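Local coordinates for protein inorganic pyrophosphatase (Helicobacter pylori, PDB 2BQX) that hydrolyses inorganic pyrophosphate to two phosphate ions, using magnesium as cofactor and working as a homohexamer, at residues L15-E20 and V68-L73. Residues are numbered along the deposited sequence; the frame is centred on the assembly and turned at random.
Sequences LCVVIE and VDALVL
Val17 of strand 14-21 packs on Ala70 and Val72 of strand 69-72 in a buried, apolar contact across the interior of the curled sheet, its centre about 5 Å from the centre of the chain. The two strands are not paired as sheet neighbours here: their segment axes cross at -85° and come no closer than 8.1 Å, a spacing bridged by side chains. Val17, Ala70 and Val72 all direct CB across the gap. The two valines meet tip to tip, and the nearest approach is made by Val17 CG1, 3.8 Å from Val72 CG2. Ala70 CB lies 4.2 Å from both Val17 CG1 and Val17 CG2, under the fork of the side chain, so Val17 covers Ala70 and Val72, alternate residues that point to the same side. Ile19 joins from the side. Its CG1 stands beside the backbone N (chi1 -55°) and a second bend (chi2 -60°) brings CD1 to 4.2 Å from Val72 CG2, the two side chains crossing at about a right angle. Val84 of strand 83-96 touches Val17, Ile19 and Val72 alike and so extends the apolar cluster.

At the polar end the link is a water, which lies 2.6 Å from both Glu20 OE1 and Asp69 OD1 and bridges them. These two carboxylate oxygens are 5.0 Å apart. Asp69 OD2 also forms a salt bridge with Lys103, while Glu20 OE2 accepts from Leu31 N. Near-orthogonal strands closed over an apolar interior are characteristic of the beta-barrel core of soluble family I pyrophosphatases, and the water-linked edge leads into the predicted active site, where Asp69 is expected to bind both magnesium ions.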
loop_
_atom_site.group_PDB
_atom_site.type_symbol
_atom_site.label_atom_id
_atom_site.label_comp_id
_atom_site.label_asym_id
_atom_site.label_seq_id
_atom_site.Cartn_x
_atom_site.Cartn_y
_atom_site.Cartn_z
ATOM N N LEU A 15 -26.844 13.917 -1.637
ATOM C CA LEU A 15 -26.165 15.156 -1.992
ATOM C C LEU A 15 -24.766 14.879 -2.525
ATOM O O LEU A 15 -24.091 13.947 -2.082
ATOM C CB LEU A 15 -26.076 16.096 -0.785
ATOM C CG LEU A 15 -25.127 15.743 0.357
ATOM C CD1 LEU A 15 -24.994 16.935 1.290
ATOM C CD2 LEU A 15 -25.631 14.528 1.103
ATOM N N CYS A 16 -24.332 15.695 -3.478
ATOM C CA CYS A 16 -23.014 15.513 -4.058
ATOM C C CYS A 16 -21.913 16.028 -3.150
ATOM O O CYS A 16 -21.999 17.125 -2.597
ATOM C CB CYS A 16 -22.916 16.218 -5.414
ATOM S SG CYS A 16 -23.894 15.456 -6.731
ATOM N N VAL A 17 -20.874 15.221 -2.990
ATOM C CA VAL A 17 -19.741 15.620 -2.179
ATOM C C VAL A 17 -18.485 15.458 -3.018
ATOM O O VAL A 17 -18.200 14.373 -3.532
ATOM C CB VAL A 17 -19.619 14.769 -0.895
ATOM C CG1 VAL A 17 -18.377 15.191 -0.118
ATOM C CG2 VAL A 17 -20.857 14.956 -0.029
ATOM N N VAL A 18 -17.766 16.562 -3.190
ATOM C CA VAL A 18 -16.520 16.561 -3.941
ATOM C C VAL A 18 -15.428 16.214 -2.941
ATOM O O VAL A 18 -15.173 16.965 -2.003
ATOM C CB VAL A 18 -16.227 17.949 -4.558
ATOM C CG1 VAL A 18 -14.869 17.942 -5.237
ATOM C CG2 VAL A 18 -17.312 18.303 -5.568
ATOM N N ILE A 19 -14.795 15.063 -3.136
ATOM C CA ILE A 19 -13.743 14.600 -2.241
ATOM C C ILE A 19 -12.431 15.349 -2.439
ATOM O O ILE A 19 -11.936 15.452 -3.557
ATOM C CB ILE A 19 -13.465 13.100 -2.461
ATOM C CG1 ILE A 19 -14.761 12.300 -2.316
ATOM C CG2 ILE A 19 -12.424 12.622 -1.468
ATOM C CD1 ILE A 19 -15.414 12.416 -0.960
ATOM N N GLU A 20 -11.866 15.857 -1.352
ATOM C CA GLU A 20 -10.600 16.572 -1.419
ATOM C C GLU A 20 -9.525 15.853 -0.611
ATOM O O GLU A 20 -8.333 16.084 -0.807
ATOM C CB GLU A 20 -10.755 17.991 -0.878
ATOM C CG GLU A 20 -11.643 18.886 -1.717
ATOM C CD GLU A 20 -11.819 20.251 -1.091
ATOM O OE1 GLU A 20 -12.248 20.302 0.079
ATOM O OE2 GLU A 20 -11.531 21.265 -1.762
ATOM N N VAL A 68 -19.872 24.255 2.293
ATOM C CA VAL A 68 -19.970 23.491 3.536
ATOM C C VAL A 68 -19.184 22.180 3.419
ATOM O O VAL A 68 -19.240 21.508 2.388
ATOM C CB VAL A 68 -21.454 23.206 3.890
ATOM C CG1 VAL A 68 -22.116 22.387 2.790
ATOM C CG2 VAL A 68 -21.547 22.490 5.228
ATOM N N ASP A 69 -18.444 21.830 4.470
ATOM C CA ASP A 69 -17.620 20.615 4.474
ATOM C C ASP A 69 -18.409 19.375 4.867
ATOM O O ASP A 69 -19.385 19.454 5.607
ATOM C CB ASP A 69 -16.449 20.743 5.458
ATOM C CG ASP A 69 -15.480 21.838 5.087
ATOM O OD1 ASP A 69 -15.115 21.939 3.894
ATOM O OD2 ASP A 69 -15.069 22.578 6.004
ATOM N N ALA A 70 -17.960 18.223 4.390
ATOM C CA ALA A 70 -18.621 16.974 4.717
ATOM C C ALA A 70 -17.607 15.852 4.840
ATOM O O ALA A 70 -16.650 15.782 4.072
ATOM C CB ALA A 70 -19.637 16.626 3.649
ATOM N N LEU A 71 -17.812 14.997 5.831
ATOM C CA LEU A 71 -16.962 13.841 6.015
ATOM C C LEU A 71 -17.806 12.718 5.448
ATOM O O LEU A 71 -19.004 12.642 5.724
ATOM C CB LEU A 71 -16.700 13.578 7.496
ATOM C CG LEU A 71 -15.723 14.543 8.177
ATOM C CD1 LEU A 71 -15.763 14.346 9.693
ATOM C CD2 LEU A 71 -14.321 14.280 7.648
ATOM N N VAL A 72 -17.207 11.874 4.620
ATOM C CA VAL A 72 -17.941 10.750 4.065
ATOM C C VAL A 72 -17.321 9.499 4.667
ATOM O O VAL A 72 -16.229 9.096 4.279
ATOM C CB VAL A 72 -17.844 10.706 2.521
ATOM C CG1 VAL A 72 -18.623 9.504 1.994
ATOM C CG2 VAL A 72 -18.418 11.994 1.925
ATOM N N LEU A 73 -18.009 8.916 5.645
ATOM C CA LEU A 73 -17.535 7.712 6.318
ATOM C C LEU A 73 -17.719 6.494 5.428
ATOM O O LEU A 73 -18.762 6.308 4.807
ATOM C CB LEU A 73 -18.276 7.526 7.644
ATOM C CG LEU A 73 -17.780 8.402 8.803
ATOM C CD1 LEU A 73 -17.871 9.873 8.439
ATOM C CD2 LEU A 73 -18.603 8.104 10.043
HETATM O O HOH W 1 -13.727 21.536 1.761
#